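Sulfur oxidation protein soxB (Thermus thermophilus, PDB 2WDD) hydrolyses the sulfur-sulfur bond of cysteine S-thiosulfonate in the sulfur oxidation pathway, as a di-manganese enzyme of the 5'-nucleotidase family. Local coordinates at residues T66-L71 against S87-V92; A257-S262 against L281-H286; G386-A391 against E528-Y533. All blocks are in the same frame, centred on the assembly; numbering follows the deposited sequence.

Contact 1: residues T66-L71 against S87-V92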
# COMPACT_ATOMS: atom_id res chain seq x y z
N THR A 66 -8.02 -1.31 -13.87
CA THR A 66 -7.33 -0.03 -13.99
C THR A 66 -7.97 0.78 -15.13
O THR A 66 -8.85 0.29 -15.85
CB THR A 66 -5.84 -0.24 -14.35
OG1 THR A 66 -5.77 -0.96 -15.60
CG2 THR A 66 -5.09 -1.00 -13.24
N GLY A 67 -7.50 2.01 -15.28
CA GLY A 67 -7.85 2.85 -16.41
C GLY A 67 -9.33 2.98 -16.69
O GLY A 67 -10.12 3.24 -15.78
N GLU A 68 -9.71 2.87 -17.96
CA GLU A 68 -11.11 3.05 -18.31
C GLU A 68 -11.97 1.92 -17.76
O GLU A 68 -13.15 2.11 -17.39
CB GLU A 68 -11.27 3.16 -19.82
CG GLU A 68 -10.40 4.25 -20.44
CD GLU A 68 -9.00 3.80 -20.86
OE1 GLU A 68 -8.54 2.70 -20.46
OE2 GLU A 68 -8.31 4.60 -21.55
N ALA A 69 -11.39 0.72 -17.73
CA ALA A 69 -12.11 -0.47 -17.28
C ALA A 69 -12.62 -0.35 -15.86
O ALA A 69 -13.73 -0.78 -15.56
CB ALA A 69 -11.23 -1.71 -17.44
N ILE A 70 -11.82 0.21 -14.95
CA ILE A 70 -12.28 0.34 -13.58
C ILE A 70 -13.43 1.33 -13.48
O ILE A 70 -14.35 1.14 -12.69
CB ILE A 70 -11.13 0.65 -12.60
CG1 ILE A 70 -11.57 0.35 -11.16
CG2 ILE A 70 -10.64 2.07 -12.76
CD1 ILE A 70 -10.42 0.43 -10.14
N LEU A 71 -13.38 2.39 -14.27
CA LEU A 71 -14.48 3.36 -14.27
C LEU A 71 -15.77 2.68 -14.74
O LEU A 71 -16.81 2.82 -14.10
CB LEU A 71 -14.15 4.58 -15.13
CG LEU A 71 -12.89 5.36 -14.72
CD1 LEU A 71 -12.67 6.51 -15.67
CD2 LEU A 71 -12.98 5.86 -13.28
N SER A 87 -8.73 6.00 -10.94
CA SER A 87 -8.01 5.60 -12.14
C SER A 87 -6.91 6.59 -12.54
O SER A 87 -6.96 7.77 -12.16
CB SER A 87 -9.06 5.54 -13.26
OG SER A 87 -8.50 5.30 -14.54
N TYR A 88 -5.97 6.14 -13.36
CA TYR A 88 -4.92 7.02 -13.89
C TYR A 88 -5.47 7.89 -15.03
O TYR A 88 -4.82 8.85 -15.44
CB TYR A 88 -3.72 6.22 -14.43
CG TYR A 88 -4.00 5.42 -15.69
CD1 TYR A 88 -3.78 5.95 -16.96
CD2 TYR A 88 -4.46 4.12 -15.60
CE1 TYR A 88 -4.08 5.19 -18.11
CE2 TYR A 88 -4.73 3.37 -16.72
CZ TYR A 88 -4.55 3.90 -17.96
OH TYR A 88 -4.82 3.10 -19.05
N VAL A 89 -6.63 7.53 -15.58
CA VAL A 89 -7.19 8.29 -16.70
C VAL A 89 -7.37 9.76 -16.31
O VAL A 89 -7.90 10.05 -15.24
CB VAL A 89 -8.50 7.64 -17.21
CG1 VAL A 89 -9.20 8.54 -18.24
CG2 VAL A 89 -8.20 6.27 -17.82
N ASP A 90 -6.90 10.67 -17.16
CA ASP A 90 -6.99 12.12 -16.93
C ASP A 90 -6.31 12.59 -15.66
O ASP A 90 -6.61 13.67 -15.15
CB ASP A 90 -8.46 12.59 -16.89
CG ASP A 90 -9.28 12.10 -18.07
OD1 ASP A 90 -8.76 12.08 -19.20
OD2 ASP A 90 -10.47 11.79 -17.85
N PHE A 91 -5.38 11.79 -15.14
CA PHE A 91 -4.79 12.12 -13.84
C PHE A 91 -4.29 13.54 -13.62
O PHE A 91 -4.72 14.20 -12.67
CB PHE A 91 -3.76 11.10 -13.37
CG PHE A 91 -3.25 11.38 -11.99
CD1 PHE A 91 -4.00 11.03 -10.88
CD2 PHE A 91 -2.07 12.09 -11.81
CE1 PHE A 91 -3.54 11.31 -9.59
CE2 PHE A 91 -1.62 12.41 -10.54
CZ PHE A 91 -2.35 12.01 -9.42
N VAL A 92 -3.33 13.98 -14.43
CA VAL A 92 -2.78 15.31 -14.20
C VAL A 92 -3.87 16.38 -14.24
O VAL A 92 -3.93 17.25 -13.37
CB VAL A 92 -1.62 15.63 -15.14
CG1 VAL A 92 -1.18 17.08 -14.94
CG2 VAL A 92 -0.46 14.66 -14.91
O HOH W 1 -5.68 0.37 -18.08
O HOH W 2 -5.81 2.90 -12.92
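Ser87 meets the start of helix 67-74 with its whole side chain. Its CB packs on two aliphatic branches, with CG2 of Ile70 at 3.8 Å from Ser87 CB and CD2 of Leu71 on the same carbon. One atom further, OG turns to the backbone of Gly67. The Ser87 OG to Gly67 O hydrogen bond is 2.9 Å long. It meets the carbonyl from above its plane, at a C=O...O angle of 96°, so it does not use a lone pair direction. The same OG accepts from the amide two residues on, Val89 N, at 3.1 Å and nearly straight (168°). This closes an ST turn. With OG placed anti to the backbone N (chi1 174°), the hydroxyl lies beside its own carbonyl carbon and can serve both partners.

The Tyr88 ring comes obliquely against Gly67, which has a positive phi and lies near the start of the helix. The tyrosine hydroxyl reaches Thr66 through a water, which stands at the edge of the ring in its plane, 2.8 Å from Thr66 OG1 and 3.0 Å from Tyr88 OH. A second water accepts from Gly67 N and Tyr88 N. Val89 adds a methyl. Its CG2 sits 3.7 Å from Gly67 C and 4.0 Å from Glu68 CG, and also lies over the rim of one face of the Tyr88 ring. The Glu68 carboxylate finds its charged partner in Arg556, which also touches Tyr88.

The contact joins the beginning of helix 67-74 to the turn that follows helix 81-86, whose Leu86 packs on Ile70 and Leu71. The buried serine hydroxyl is gripped by two bonds, one given and one taken. Together they fix its rotation and tie the ST turn to the Gly67 carbonyl.

Contact 2: residues A257-S262 against L281-H286; sequences AVVLLS and LILSGH. With MN (manganese (II) ion), chain H.
Leu283 lies at a slant against Leu261, with Leu283 CB 4.1 Å from Leu261 CD1. On the same face of the sheet, Leu283 CD1 and Leu281 CD2 both touch Val259 CG1 in one of the two conformers of the valine. Leu260, Ile282 and Ser262 occupy the other face, where Ser262 CB meets Ile282 CG2 at 3.9 Å.

The strands run parallel, 15° apart. Leu260 uses both backbone polar groups: its N gives to Leu281 O at 2.8 Å and its O takes Leu283 N at 2.9 Å. Ser262 does likewise with Leu283 O and Gly285 N, which extends the pairing past the end of strand 281-284. There the chain delivers His286, whose ND1 binds manganese at 2.3 Å. Asp132, His163 and His263 complete its protein ligands, and Asp36, a ligand of the other manganese, accepts from His286 N.

The pair forms a beta-alpha-beta unit with helix 266-273, whose Asp269 bonds Ser262 OG and, in one of its conformers, Ser284 OG. Strands 210-217 and 300-304 flank it in the sheet, while Leu31 and Tyr33 of strand 29-34 pack on the Val259, Leu261, Leu281 and Leu283 face.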
# COMPACT_ATOMS: atom_id res chain seq x y z
N ALA A 257 -22.86 -10.28 13.84
CA ALA A 257 -22.14 -10.07 12.59
C ALA A 257 -20.65 -10.04 12.84
O ALA A 257 -20.21 -9.66 13.92
CB ALA A 257 -22.59 -8.77 11.93
N VAL A 258 -19.88 -10.43 11.84
CA VAL A 258 -18.43 -10.49 11.98
C VAL A 258 -17.73 -9.75 10.84
O VAL A 258 -17.98 -10.02 9.67
CB VAL A 258 -17.94 -11.96 12.06
CG1 VAL A 258 -16.41 -12.03 12.06
CG2 VAL A 258 -18.51 -12.64 13.31
N VAL A 259 -16.87 -8.81 11.21
CA VAL A 259 -16.10 -8.03 10.24
C VAL A 259 -14.63 -8.39 10.43
O VAL A 259 -14.13 -8.33 11.55
CB VAL A 259 -16.29 -6.51 10.49
CG1 VAL A 259 -15.46 -5.69 9.49
CG2 VAL A 259 -17.77 -6.13 10.44
N LEU A 260 -13.94 -8.73 9.34
CA LEU A 260 -12.51 -9.01 9.43
C LEU A 260 -11.75 -7.77 8.94
O LEU A 260 -11.90 -7.38 7.80
CB LEU A 260 -12.12 -10.21 8.55
CG LEU A 260 -10.61 -10.53 8.53
CD1 LEU A 260 -10.17 -11.06 9.90
CD2 LEU A 260 -10.29 -11.54 7.45
N LEU A 261 -10.99 -7.13 9.83
CA LEU A 261 -10.15 -5.97 9.51
C LEU A 261 -8.83 -6.63 9.12
O LEU A 261 -8.11 -7.15 9.97
CB LEU A 261 -9.94 -5.11 10.76
CG LEU A 261 -9.08 -3.85 10.64
CD1 LEU A 261 -9.60 -2.90 9.56
CD2 LEU A 261 -9.04 -3.15 11.99
N SER A 262 -8.59 -6.72 7.82
CA SER A 262 -7.50 -7.51 7.28
C SER A 262 -6.33 -6.78 6.64
O SER A 262 -6.50 -5.77 5.95
CB SER A 262 -8.09 -8.41 6.18
OG SER A 262 -7.14 -9.35 5.70
N LEU A 281 -18.18 -9.42 6.44
CA LEU A 281 -17.57 -8.31 5.73
C LEU A 281 -16.07 -8.37 5.98
O LEU A 281 -15.64 -8.68 7.09
CB LEU A 281 -18.10 -7.00 6.29
CG LEU A 281 -17.43 -5.69 5.83
CD1 LEU A 281 -17.68 -5.48 4.34
CD2 LEU A 281 -17.95 -4.49 6.65
N ILE A 282 -15.28 -8.06 4.96
CA ILE A 282 -13.83 -7.98 5.08
C ILE A 282 -13.44 -6.58 4.63
O ILE A 282 -13.85 -6.15 3.54
CB ILE A 282 -13.05 -9.02 4.23
CG1 ILE A 282 -13.37 -10.45 4.69
CG2 ILE A 282 -11.53 -8.79 4.36
CD1 ILE A 282 -12.86 -11.53 3.76
N LEU A 283 -12.66 -5.88 5.46
CA LEU A 283 -12.10 -4.56 5.16
C LEU A 283 -10.67 -4.94 4.77
O LEU A 283 -9.85 -5.33 5.62
CB LEU A 283 -12.15 -3.66 6.40
CG LEU A 283 -13.59 -3.38 6.87
CD1 LEU A 283 -13.63 -2.55 8.15
CD2 LEU A 283 -14.43 -2.72 5.74
N SER A 284 -10.40 -4.90 3.46
CA SER A 284 -9.14 -5.37 2.89
C SER A 284 -8.07 -4.32 2.65
O SER A 284 -8.20 -3.49 1.75
CB SER A 284 -9.40 -6.09 1.55
OG SER A 284 -10.19 -7.26 1.68
N GLY A 285 -6.99 -4.41 3.42
CA GLY A 285 -5.85 -3.53 3.25
C GLY A 285 -4.77 -4.24 2.46
O GLY A 285 -5.03 -5.25 1.81
N HIS A 286 -3.55 -3.71 2.53
CA HIS A 286 -2.37 -4.29 1.90
C HIS A 286 -2.19 -4.11 0.40
O HIS A 286 -1.11 -3.77 -0.08
CB HIS A 286 -2.17 -5.76 2.27
CG HIS A 286 -0.87 -6.31 1.76
ND1 HIS A 286 0.35 -5.82 2.18
CD2 HIS A 286 -0.60 -7.22 0.79
CE1 HIS A 286 1.31 -6.42 1.51
NE2 HIS A 286 0.77 -7.28 0.67
MN MN H . 1.02 -4.05 3.51
O HOH W 3 0.80 -2.88 1.76

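Contact 3: residues G386-A391 against E528-Y533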
# COMPACT_ATOMS: atom_id res chain seq x y z
N GLY A 386 16.73 4.69 -11.02
CA GLY A 386 17.71 3.96 -11.80
C GLY A 386 18.73 4.90 -12.42
O GLY A 386 19.93 4.62 -12.39
N GLU A 387 18.25 6.02 -12.97
CA GLU A 387 19.14 7.02 -13.56
C GLU A 387 20.04 7.67 -12.51
O GLU A 387 21.23 7.92 -12.78
CB GLU A 387 18.33 8.09 -14.30
CG GLU A 387 17.58 7.54 -15.51
CD GLU A 387 16.85 8.61 -16.29
OE1 GLU A 387 17.07 9.81 -16.00
OE2 GLU A 387 16.08 8.27 -17.20
N ALA A 388 19.49 7.96 -11.34
CA ALA A 388 20.28 8.56 -10.26
C ALA A 388 21.41 7.61 -9.85
O ALA A 388 22.58 8.02 -9.69
CB ALA A 388 19.40 8.89 -9.06
N VAL A 389 21.07 6.35 -9.66
CA VAL A 389 22.07 5.37 -9.24
C VAL A 389 23.18 5.26 -10.29
O VAL A 389 24.36 5.29 -9.95
CB VAL A 389 21.43 3.99 -8.92
CG1 VAL A 389 22.50 2.91 -8.76
CG2 VAL A 389 20.57 4.08 -7.65
N LYS A 390 22.81 5.17 -11.57
CA LYS A 390 23.82 5.05 -12.62
C LYS A 390 24.65 6.32 -12.77
O LYS A 390 25.82 6.26 -13.15
CB LYS A 390 23.17 4.67 -13.95
CG LYS A 390 22.73 3.22 -13.99
CD LYS A 390 22.55 2.74 -15.42
CE LYS A 390 22.33 1.24 -15.49
NZ LYS A 390 22.48 0.75 -16.89
N ALA A 391 24.05 7.47 -12.46
CA ALA A 391 24.78 8.72 -12.55
C ALA A 391 25.88 8.78 -11.50
O ALA A 391 26.99 9.25 -11.77
CB ALA A 391 23.83 9.93 -12.39
N GLU A 528 19.97 9.15 0.27
CA GLU A 528 21.15 10.01 0.26
C GLU A 528 21.66 10.09 -1.18
O GLU A 528 22.08 11.15 -1.64
CB GLU A 528 22.24 9.48 1.19
CG GLU A 528 21.89 9.65 2.66
CD GLU A 528 22.99 9.16 3.60
OE1 GLU A 528 24.08 8.76 3.12
OE2 GLU A 528 22.76 9.18 4.83
N VAL A 529 21.62 8.96 -1.88
CA VAL A 529 22.08 8.92 -3.26
C VAL A 529 21.16 9.79 -4.11
O VAL A 529 21.60 10.59 -4.94
CB VAL A 529 22.12 7.46 -3.78
CG1 VAL A 529 22.50 7.40 -5.25
CG2 VAL A 529 23.08 6.61 -2.94
N LEU A 530 19.85 9.65 -3.89
CA LEU A 530 18.89 10.43 -4.64
C LEU A 530 19.04 11.92 -4.42
O LEU A 530 19.01 12.69 -5.38
CB LEU A 530 17.47 10.01 -4.29
CG LEU A 530 17.15 8.59 -4.74
CD1 LEU A 530 15.79 8.19 -4.22
CD2 LEU A 530 17.19 8.49 -6.27
N ALA A 531 19.21 12.33 -3.17
CA ALA A 531 19.36 13.74 -2.86
C ALA A 531 20.63 14.29 -3.52
O ALA A 531 20.61 15.38 -4.07
CB ALA A 531 19.36 13.99 -1.36
N GLU A 532 21.71 13.51 -3.49
CA GLU A 532 22.97 13.93 -4.12
C GLU A 532 22.77 14.19 -5.61
O GLU A 532 23.23 15.20 -6.15
CB GLU A 532 24.03 12.85 -3.93
CG GLU A 532 24.88 13.04 -2.70
CD GLU A 532 25.92 11.94 -2.53
OE1 GLU A 532 26.24 11.26 -3.53
OE2 GLU A 532 26.41 11.76 -1.40
N TYR A 533 22.08 13.27 -6.28
CA TYR A 533 21.82 13.39 -7.70
C TYR A 533 20.92 14.59 -8.00
O TYR A 533 21.24 15.43 -8.84
CB TYR A 533 21.15 12.12 -8.21
CG TYR A 533 20.69 12.19 -9.65
CD1 TYR A 533 21.60 12.25 -10.69
CD2 TYR A 533 19.33 12.23 -9.96
CE1 TYR A 533 21.17 12.28 -12.02
CE2 TYR A 533 18.90 12.27 -11.27
CZ TYR A 533 19.82 12.31 -12.30
OH TYR A 533 19.37 12.35 -13.60
O HOH W 4 16.83 11.86 -14.44
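Helix segments 386-391 and 528-533 cross at 81°, with their axes 9.1 Å apart at closest approach. The backbones come nearest at Ala388 and Tyr533, whose CA atoms are 5.7 Å apart.

Tyr533 carries the contact. Its ring lies flat over Ala388. The CA of Ala388 stands 3.8 Å from the centroid of the Tyr533 ring and 13° off the ring normal, a CH-pi contact over the face. The methyl of Ala388 presses on the same ring, with Ala388 CB 3.5 Å from Tyr533 CD2. The torsion that sets CG anti to the backbone N (chi1 173°) carries the tyrosine out from its own helix and across the other. One turn on, Ala391 CB comes obliquely to the ring and touches Tyr533 CE1 at 3.6 Å. Leu530 adds a branch from the turn before: Leu530 CD2 lies 3.6 Å from Ala388 CB, so this methyl is held between leucine and tyrosine. Leu530 also packs on Trp381 and Val385 of helix 380-392, and Val529 on Ile392.

At the far end of the ring one water joins the helices. It lies at the ring edge in plane, 2.7 Å from Tyr533 OH, and donates to Glu387 OE1 at 2.6 Å. The Glu387 carboxylate stands at right angles to the ring, and its OE2 bonds Gln383.

Small alanines on one helix let a broad ring settle close to its backbone. Helix 380-392 also touches strands 398-401 and 468-470, while helix 526-537 leans on helix 418-425. This is plain packing away from the metal site: a near-perpendicular helix-helix crossing with a tyrosine ring laid on an alanine surface, its 386-391 side belonging to the C-terminal domain of the 5'-nucleotidase family.

How the contacts relate
Contact 2 lies wholly in the core, contact 1 is mostly buried, and contact 3 is partly open at the surface. They share no element and do not touch. Contacts 1 and 2 come nearest, about 13 Å between nearest atoms. Contacts 2 and 3 lie on opposite sides of the chain's centre, with their own centres about 40 Å apart. Regular backbone bonds dominate contact 2, which runs straight into a manganese ligand. Contact 1 relies on a serine hydroxyl at a helix start. Contact 3 depends on aromatic and methyl packing. Waters bridge the segments in contacts 1 and 3, and in each, one water reaches a tyrosine hydroxyl.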